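Local coordinates for protein O-methyltransferase (Burkholderia thailandensis, PDB 3MCZ) that probably transfers methyl groups from S-adenosylmethionine to hydroxyl groups of a still unidentified substrate, working as a dimer, at residues Glu143-Phe146 against Arg151-Asp154; Pro212-Ala217 against Val231-Lys236; Glu130-Glu135 against His306-Thr311. All blocks are in the same frame, centred on the assembly; numbering follows the deposited sequence.

Contact 1. Residues Glu143-Phe146 against Arg151-Asp154; sequences ESRF and RARD
The ring of Phe146 is laid against the helix backbone at Arg153. Arg153 CA stands over one ring face, 3.9 Å from the centroid and 14° off the normal, a CH-pi contact offset toward the rim near CD1. Arg153 CB follows alongside, 3.9 Å from Phe146 CG. With CG anti to its own carbonyl carbon (chi1 -70°), Phe146 turns its ring to the helix and presents a face to it. A flat aromatic suits this place because it can lie on main chain and side chain at once: Phe146 CE1 also comes 3.7 Å from Ala152 O, obliquely to the ring, and 4.1 Å from Ala152 CB. Beyond CB the Arg153 chain leads away and bends at chi3 (74°), and NE and NH2 both grip Asp154 OD1 side-on, 3.0 Å from NE, which ties the charge within its own helix.

Arg145 comes to the same alanine by another route. Its extended chain brings the guanidinium under the methyl, so that Ala152 CB sits over one face, 3.5 Å from Arg145 NE. The small alanine lets the flat cation approach this closely, while NE pairs with Asp149 OD2 and NH2 bonds to Leu120 O.

The contact closes the short turn between helix 142-145 and helix 150-172. Phe146 also meets Phe156 farther along the latter, and Ala152 touches Leu120, just after helix 112-119.

Contact 2. Residues Pro212-Ala217 against Val231-Lys236; sequences PTTRDA and VEFFEK
Phe233 and Arg215 make the larger part of this surface contact, with the aliphatic part of the arginine over the ring and NE beside it. Arg215 CB lies over one face of the Phe233 ring, 4.0 Å from the centroid and 26° off the normal, a CH-pi contact displaced toward the CE1-CZ rim. The first torsion of Phe233, with CG anti to the backbone N (chi1 -176°), sends the ring out from the strand toward the helix. Arginine suits an exposed position here because its methylenes can shield an aromatic ring while its charged end stays at the surface.

The polar end of Arg215 then bends back along the ring. Its NE is modelled 3.1 Å from Phe233 CD1, an unusually short approach that is doubtful in detail. Guanidinium and ring planes are 40° apart, so the two groups are not stacked.

These residues belong to the beta-alpha-beta unit made by strand 205-210, helix 215-224 and strand 231-235, in the Rossmann-like sheet of S-adenosylmethionine-dependent methyltransferases. Strand 231-235 is outermost in this chain's sheet, and its side chains alternate: Phe233 faces the connecting helix, where it also touches Ala218, whereas Phe234 points away from segment 212-217 and meets Trp209.

A polar edge contact adds to the packing. Thr214 OG1 is near the plane of the Phe233 ring, 3.4 Å from CZ, where an oxygen faces the slightly positive rim of C-H groups. The hydroxyl donates its hydrogen to Leu211 O, which fixes its direction. The backbone turns here as well: Arg215 N bonds to Pro212 O at 3.2 Å, in the turn leading into helix 215-224.

Contact 3. Residues Glu130-Glu135 against His306-Thr311; sequences EILRSE and HMMVNT
Ile131 reaches from the end of helix 128-132 to Met308 and Val309 on helix 298-310. Its CB points toward the partner helix and there the side chain forks. The shorter branch, CG2, is anti to the backbone N and ends at the selenomethionine Met308: it rests 3.6 Å from Met308 O and 3.7 Å from Met308 CE. The longer branch leaves through CG1, beside the backbone N (chi1 -54°), and runs on extended to CD1. This tip meets Val309, 3.9 Å from its CG1 and equally near its CA, the two side chains crossing at about a right angle. A beta-branched residue suits the place because its two arms engage successive residues of one helix turn.

Leu132 approaches Met308 from a neighbouring position, its CD2 3.8 Å from Met308 CE and 3.9 Å from SE. The Met308 chain bends at chi3 (86°), bringing its terminal methyl between Ile131 CG2 and Leu132 CD2. A long, unbranched and flexible side chain can fit such a site between two branched ones.

Leu128 touches both Met308 and Val309 and extends the apolar cluster. The second subunit lies close by: Leu132 packs on its Tyr43, Lys72 of that subunit bonds to Ile131 O, and its Asp47 pairs with Arg133.

Between the side chains of the two helices the contact consists almost wholly of methyl groups and the selenium, on residues that are all buried. Its hold therefore comes from dispersion and the exclusion of water, and depends on complementary shape more than on direction.

All three contacts lie within the O-methyltransferase domain. Contact 3 joins segments far apart in the chain and encloses the other two, which follow in series: contact 1 closes before contact 2 opens. Centres of contacts 1 and 3 are about 16 Å apart, as are those of contacts 1 and 2; those of contacts 2 and 3 are about 26 Å apart. Glu143 OE1 and Thr311 OG1, 2.6 Å apart in a probable hydrogen bond, couple contact 1 to contact 3, and Arg153 CD packs on Thr213 O at 3.8 Å to join it to contact 2. Contact 1 thus stands between helices beside the second subunit and the beta-alpha-beta unit of contact 2, at the edge of the central sheet.

Contact 1. Residues Glu143-Phe146 against Arg151-Asp154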
loop_
_atom_site.group_PDB
_atom_site.type_symbol
_atom_site.label_atom_id
_atom_site.label_comp_id
_atom_site.label_asym_id
_atom_site.label_seq_id
_atom_site.Cartn_x
_atom_site.Cartn_y
_atom_site.Cartn_z
ATOM N N GLU A 143 6.928 13.234 -17.790
ATOM C CA GLU A 143 7.305 13.976 -18.984
ATOM C C GLU A 143 6.537 13.482 -20.230
ATOM O O GLU A 143 6.307 14.275 -21.151
ATOM C CB GLU A 143 8.839 14.013 -19.190
ATOM C CG GLU A 143 9.560 12.656 -19.257
ATOM C CD GLU A 143 10.042 12.143 -17.908
ATOM O OE1 GLU A 143 9.249 12.231 -16.938
ATOM O OE2 GLU A 143 11.207 11.652 -17.813
ATOM N N SER A 144 6.079 12.223 -20.222
ATOM C CA SER A 144 5.314 11.628 -21.350
ATOM C C SER A 144 3.812 11.695 -21.149
ATOM O O SER A 144 3.036 11.455 -22.103
ATOM C CB SER A 144 5.685 10.141 -21.525
ATOM O OG SER A 144 7.065 9.888 -21.247
ATOM N N ARG A 145 3.403 11.953 -19.905
ATOM C CA ARG A 145 2.005 11.845 -19.469
ATOM C C ARG A 145 1.285 13.188 -19.403
ATOM O O ARG A 145 0.141 13.272 -19.792
ATOM C CB ARG A 145 1.933 11.179 -18.098
ATOM C CG ARG A 145 0.548 10.945 -17.583
ATOM C CD ARG A 145 0.597 10.335 -16.207
ATOM N NE ARG A 145 -0.699 9.757 -15.800
ATOM C CZ ARG A 145 -0.841 8.949 -14.746
ATOM N NH1 ARG A 145 0.209 8.604 -13.996
ATOM N NH2 ARG A 145 -2.033 8.492 -14.431
ATOM N N PHE A 146 1.932 14.222 -18.888
ATOM C CA PHE A 146 1.195 15.468 -18.604
ATOM C C PHE A 146 0.654 16.270 -19.814
ATOM O O PHE A 146 -0.265 17.094 -19.632
ATOM C CB PHE A 146 1.980 16.374 -17.643
ATOM C CG PHE A 146 2.067 15.848 -16.214
ATOM C CD1 PHE A 146 1.344 14.733 -15.790
ATOM C CD2 PHE A 146 2.848 16.508 -15.289
ATOM C CE1 PHE A 146 1.446 14.263 -14.482
ATOM C CE2 PHE A 146 2.946 16.063 -13.988
ATOM C CZ PHE A 146 2.246 14.930 -13.573
ATOM N N ARG A 151 -6.102 15.426 -16.167
ATOM C CA ARG A 151 -6.486 14.970 -14.842
ATOM C C ARG A 151 -5.246 14.738 -13.967
ATOM O O ARG A 151 -5.182 15.218 -12.833
ATOM C CB ARG A 151 -7.319 13.671 -14.939
ATOM C CG ARG A 151 -7.902 13.174 -13.640
ATOM C CD ARG A 151 -8.409 11.719 -13.726
ATOM N NE ARG A 151 -8.928 11.244 -12.435
ATOM C CZ ARG A 151 -9.705 10.169 -12.271
ATOM N NH1 ARG A 151 -10.045 9.411 -13.320
ATOM N NH2 ARG A 151 -10.144 9.839 -11.049
ATOM N N ALA A 152 -4.267 14.004 -14.488
ATOM C CA ALA A 152 -3.083 13.678 -13.704
ATOM C C ALA A 152 -2.191 14.922 -13.508
ATOM O O ALA A 152 -1.576 15.077 -12.446
ATOM C CB ALA A 152 -2.304 12.516 -14.354
ATOM N N ARG A 153 -2.111 15.775 -14.530
ATOM C CA ARG A 153 -1.347 17.024 -14.431
ATOM C C ARG A 153 -1.944 17.923 -13.347
ATOM O O ARG A 153 -1.229 18.421 -12.477
ATOM C CB ARG A 153 -1.331 17.781 -15.771
ATOM C CG ARG A 153 -0.550 19.096 -15.733
ATOM C CD ARG A 153 -0.940 20.010 -16.891
ATOM N NE ARG A 153 -2.255 20.620 -16.694
ATOM C CZ ARG A 153 -2.812 21.472 -17.550
ATOM N NH1 ARG A 153 -2.169 21.800 -18.665
ATOM N NH2 ARG A 153 -4.010 21.981 -17.298
ATOM N N ASP A 154 -3.259 18.113 -13.392
ATOM C CA ASP A 154 -3.956 18.983 -12.436
ATOM C C ASP A 154 -3.958 18.426 -10.991
ATOM O O ASP A 154 -3.789 19.186 -10.028
ATOM C CB ASP A 154 -5.382 19.247 -12.903
ATOM C CG ASP A 154 -5.445 20.094 -14.165
ATOM O OD1 ASP A 154 -4.389 20.587 -14.652
ATOM O OD2 ASP A 154 -6.576 20.266 -14.669
#

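Contact 2. Residues Pro212-Ala217 against Val231-Lys236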
loop_
_atom_site.group_PDB
_atom_site.type_symbol
_atom_site.label_atom_id
_atom_site.label_comp_id
_atom_site.label_asym_id
_atom_site.label_seq_id
_atom_site.Cartn_x
_atom_site.Cartn_y
_atom_site.Cartn_z
ATOM N N PRO A 212 5.974 25.179 -20.741
ATOM C CA PRO A 212 4.565 25.426 -21.144
ATOM C C PRO A 212 3.501 24.724 -20.278
ATOM O O PRO A 212 2.430 25.292 -20.057
ATOM C CB PRO A 212 4.512 24.877 -22.565
ATOM C CG PRO A 212 5.916 25.045 -23.086
ATOM C CD PRO A 212 6.842 24.893 -21.902
ATOM N N THR A 213 3.810 23.515 -19.787
ATOM C CA THR A 213 2.847 22.694 -19.020
ATOM C C THR A 213 2.359 23.349 -17.718
ATOM O O THR A 213 1.221 23.108 -17.293
ATOM C CB THR A 213 3.404 21.266 -18.681
ATOM O OG1 THR A 213 4.614 21.368 -17.919
ATOM C CG2 THR A 213 3.671 20.456 -19.942
ATOM N N THR A 214 3.213 24.180 -17.111
ATOM C CA THR A 214 2.922 24.875 -15.854
ATOM C C THR A 214 2.164 26.203 -16.002
ATOM O O THR A 214 1.637 26.719 -15.012
ATOM C CB THR A 214 4.229 25.257 -15.128
ATOM O OG1 THR A 214 4.942 26.208 -15.934
ATOM C CG2 THR A 214 5.102 24.019 -14.865
ATOM N N ARG A 215 2.131 26.756 -17.215
ATOM C CA ARG A 215 1.693 28.144 -17.430
ATOM C C ARG A 215 0.235 28.499 -17.043
ATOM O O ARG A 215 -0.041 29.618 -16.605
ATOM C CB ARG A 215 1.968 28.545 -18.875
ATOM C CG ARG A 215 1.225 29.772 -19.339
ATOM C CD ARG A 215 1.843 30.342 -20.605
ATOM N NE ARG A 215 2.519 31.615 -20.354
ATOM C CZ ARG A 215 2.999 32.416 -21.307
ATOM N NH1 ARG A 215 2.902 32.079 -22.595
ATOM N NH2 ARG A 215 3.580 33.570 -20.970
ATOM N N ASP A 216 -0.693 27.574 -17.222
ATOM C CA ASP A 216 -2.078 27.813 -16.820
ATOM C C ASP A 216 -2.197 27.755 -15.301
ATOM O O ASP A 216 -3.001 28.477 -14.716
ATOM C CB ASP A 216 -3.031 26.797 -17.466
ATOM C CG ASP A 216 -3.297 27.092 -18.936
ATOM O OD1 ASP A 216 -2.915 28.186 -19.406
ATOM O OD2 ASP A 216 -3.908 26.235 -19.624
ATOM N N ALA A 217 -1.406 26.896 -14.667
ATOM C CA ALA A 217 -1.443 26.768 -13.223
ATOM C C ALA A 217 -0.907 28.068 -12.579
ATOM O O ALA A 217 -1.415 28.505 -11.546
ATOM C CB ALA A 217 -0.634 25.550 -12.763
ATOM N N VAL A 231 3.855 40.060 -11.419
ATOM C CA VAL A 231 4.482 38.800 -11.824
ATOM C C VAL A 231 4.363 38.654 -13.326
ATOM O O VAL A 231 3.321 38.981 -13.927
ATOM C CB VAL A 231 3.848 37.563 -11.112
ATOM C CG1 VAL A 231 4.607 36.283 -11.437
ATOM C CG2 VAL A 231 3.864 37.737 -9.628
ATOM N N GLU A 232 5.446 38.216 -13.959
ATOM C CA GLU A 232 5.414 37.819 -15.379
ATOM C C GLU A 232 5.828 36.344 -15.487
ATOM O O GLU A 232 6.756 35.913 -14.800
ATOM C CB GLU A 232 6.420 38.606 -16.215
ATOM C CG GLU A 232 6.110 40.003 -16.568
ATOM C CD GLU A 232 6.936 40.463 -17.797
ATOM O OE1 GLU A 232 6.635 40.036 -18.945
ATOM O OE2 GLU A 232 7.888 41.256 -17.606
ATOM N N PHE A 233 5.177 35.602 -16.389
ATOM C CA PHE A 233 5.550 34.218 -16.673
ATOM C C PHE A 233 6.421 34.156 -17.913
ATOM O O PHE A 233 6.120 34.798 -18.889
ATOM C CB PHE A 233 4.326 33.346 -16.920
ATOM C CG PHE A 233 4.665 31.884 -17.113
ATOM C CD1 PHE A 233 4.949 31.380 -18.373
ATOM C CD2 PHE A 233 4.708 31.029 -16.035
ATOM C CE1 PHE A 233 5.260 30.039 -18.556
ATOM C CE2 PHE A 233 5.025 29.693 -16.198
ATOM C CZ PHE A 233 5.297 29.190 -17.470
ATOM N N PHE A 234 7.492 33.361 -17.853
ATOM C CA PHE A 234 8.415 33.183 -18.967
ATOM C C PHE A 234 8.613 31.713 -19.214
ATOM O O PHE A 234 8.947 30.967 -18.289
ATOM C CB PHE A 234 9.780 33.761 -18.652
ATOM C CG PHE A 234 9.816 35.236 -18.648
ATOM C CD1 PHE A 234 9.357 35.952 -17.543
ATOM C CD2 PHE A 234 10.293 35.926 -19.749
ATOM C CE1 PHE A 234 9.385 37.335 -17.534
ATOM C CE2 PHE A 234 10.322 37.321 -19.755
ATOM C CZ PHE A 234 9.864 38.030 -18.636
ATOM N N GLU A 235 8.431 31.302 -20.465
ATOM C CA GLU A 235 8.729 29.940 -20.865
ATOM C C GLU A 235 10.248 29.795 -21.007
ATOM O O GLU A 235 10.850 30.401 -21.894
ATOM C CB GLU A 235 8.028 29.590 -22.197
ATOM N N LYS A 236 10.856 28.975 -20.153
ATOM C CA LYS A 236 12.315 28.828 -20.132
ATOM C C LYS A 236 12.736 27.379 -19.909
ATOM O O LYS A 236 12.084 26.641 -19.159
ATOM C CB LYS A 236 12.931 29.720 -19.032
ATOM C CG LYS A 236 13.771 30.940 -19.540
ATOM C CD LYS A 236 13.062 32.236 -19.489
ATOM C CE LYS A 236 14.019 33.442 -19.327
ATOM N NZ LYS A 236 14.768 33.859 -20.502
#

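Contact 3. Residues Glu130-Glu135 against His306-Thr311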
loop_
_atom_site.group_PDB
_atom_site.type_symbol
_atom_site.label_atom_id
_atom_site.label_comp_id
_atom_site.label_asym_id
_atom_site.label_seq_id
_atom_site.Cartn_x
_atom_site.Cartn_y
_atom_site.Cartn_z
ATOM N N GLU A 130 10.919 -2.390 -15.553
ATOM C CA GLU A 130 11.107 -1.730 -16.850
ATOM C C GLU A 130 11.852 -0.397 -16.695
ATOM O O GLU A 130 12.683 -0.038 -17.542
ATOM C CB GLU A 130 9.759 -1.442 -17.540
ATOM C CG GLU A 130 8.955 -2.671 -17.921
ATOM C CD GLU A 130 7.542 -2.306 -18.392
ATOM O OE1 GLU A 130 7.429 -1.627 -19.435
ATOM O OE2 GLU A 130 6.548 -2.677 -17.705
ATOM N N ILE A 131 11.490 0.352 -15.667
ATOM C CA ILE A 131 12.085 1.675 -15.398
ATOM C C ILE A 131 13.551 1.543 -15.109
ATOM O O ILE A 131 14.366 2.318 -15.634
ATOM C CB ILE A 131 11.405 2.430 -14.198
ATOM C CG1 ILE A 131 9.885 2.528 -14.388
ATOM C CG2 ILE A 131 12.075 3.842 -14.007
ATOM C CD1 ILE A 131 9.153 3.038 -13.147
ATOM N N LEU A 132 13.892 0.549 -14.288
ATOM C CA LEU A 132 15.267 0.291 -13.933
ATOM C C LEU A 132 16.133 -0.037 -15.151
ATOM O O LEU A 132 17.340 0.203 -15.151
ATOM C CB LEU A 132 15.345 -0.871 -12.913
ATOM C CG LEU A 132 14.813 -0.492 -11.528
ATOM C CD1 LEU A 132 14.483 -1.777 -10.725
ATOM C CD2 LEU A 132 15.835 0.392 -10.784
ATOM N N ARG A 133 15.505 -0.590 -16.176
ATOM C CA ARG A 133 16.241 -1.021 -17.345
ATOM C C ARG A 133 16.199 -0.044 -18.540
ATOM O O ARG A 133 16.728 -0.354 -19.618
ATOM C CB ARG A 133 15.737 -2.393 -17.764
ATOM C CG ARG A 133 16.135 -3.488 -16.769
ATOM C CD ARG A 133 15.405 -4.751 -17.120
ATOM N NE ARG A 133 15.833 -5.887 -16.337
ATOM C CZ ARG A 133 15.266 -6.286 -15.198
ATOM N NH1 ARG A 133 14.254 -5.603 -14.657
ATOM N NH2 ARG A 133 15.752 -7.344 -14.568
ATOM N N SER A 134 15.609 1.136 -18.354
ATOM C CA SER A 134 15.485 2.091 -19.442
ATOM C C SER A 134 16.314 3.337 -19.207
ATOM O O SER A 134 16.190 3.987 -18.165
ATOM C CB SER A 134 14.033 2.515 -19.632
ATOM O OG SER A 134 13.930 3.468 -20.672
ATOM N N GLU A 135 17.132 3.681 -20.195
ATOM C CA GLU A 135 17.884 4.957 -20.163
ATOM C C GLU A 135 17.006 6.136 -20.600
ATOM O O GLU A 135 17.366 7.285 -20.404
ATOM C CB GLU A 135 19.149 4.868 -21.038
ATOM C CG GLU A 135 19.946 3.599 -20.755
ATOM C CD GLU A 135 21.424 3.831 -20.544
ATOM O OE1 GLU A 135 21.839 4.197 -19.404
ATOM O OE2 GLU A 135 22.176 3.614 -21.525
ATOM N N HIS A 306 10.969 7.230 -5.414
ATOM C CA HIS A 306 9.690 7.776 -5.860
ATOM C C HIS A 306 9.902 8.657 -7.104
ATOM O O HIS A 306 9.191 8.542 -8.112
ATOM C CB HIS A 306 9.082 8.543 -4.692
ATOM C CG HIS A 306 7.634 8.889 -4.842
ATOM N ND1 HIS A 306 6.882 9.335 -3.779
ATOM C CD2 HIS A 306 6.800 8.843 -5.902
ATOM C CE1 HIS A 306 5.643 9.566 -4.187
ATOM N NE2 HIS A 306 5.572 9.290 -5.478
HETATM N N MSE A 307 10.901 9.509 -7.053
HETATM C CA MSE A 307 11.161 10.445 -8.147
HETATM C C MSE A 307 11.693 9.717 -9.370
HETATM O O MSE A 307 11.326 10.077 -10.469
HETATM C CB MSE A 307 12.143 11.543 -7.710
HETATM C CG MSE A 307 11.590 12.510 -6.657
HETATM SE SE MSE A 307 9.889 13.332 -7.145
HETATM C CE MSE A 307 10.213 13.560 -9.035
HETATM N N MSE A 308 12.489 8.668 -9.165
HETATM C CA MSE A 308 12.942 7.787 -10.249
HETATM C C MSE A 308 11.758 7.102 -10.918
HETATM O O MSE A 308 11.725 6.947 -12.157
HETATM C CB MSE A 308 13.927 6.740 -9.689
HETATM C CG MSE A 308 14.649 5.930 -10.740
HETATM SE SE MSE A 308 15.099 4.210 -10.132
HETATM C CE MSE A 308 13.533 3.471 -10.577
ATOM N N VAL A 309 10.752 6.694 -10.139
ATOM C CA VAL A 309 9.568 6.127 -10.801
ATOM C C VAL A 309 8.851 7.213 -11.640
ATOM O O VAL A 309 8.385 6.921 -12.766
ATOM C CB VAL A 309 8.612 5.429 -9.813
ATOM C CG1 VAL A 309 7.262 5.083 -10.477
ATOM C CG2 VAL A 309 9.304 4.171 -9.230
ATOM N N ASN A 310 8.724 8.410 -11.083
ATOM C CA ASN A 310 7.990 9.504 -11.725
ATOM C C ASN A 310 8.628 10.087 -12.983
ATOM O O ASN A 310 7.923 10.481 -13.887
ATOM C CB ASN A 310 7.754 10.680 -10.782
ATOM C CG ASN A 310 6.700 10.402 -9.698
ATOM O OD1 ASN A 310 6.014 9.370 -9.700
ATOM N ND2 ASN A 310 6.622 11.338 -8.718
ATOM N N THR A 311 9.940 10.191 -13.022
ATOM C CA THR A 311 10.607 10.822 -14.163
ATOM C C THR A 311 11.964 10.145 -14.454
ATOM O O THR A 311 12.658 9.694 -13.515
ATOM C CB THR A 311 10.739 12.369 -13.898
ATOM O OG1 THR A 311 10.947 13.039 -15.139
ATOM C CG2 THR A 311 11.849 12.707 -12.957
#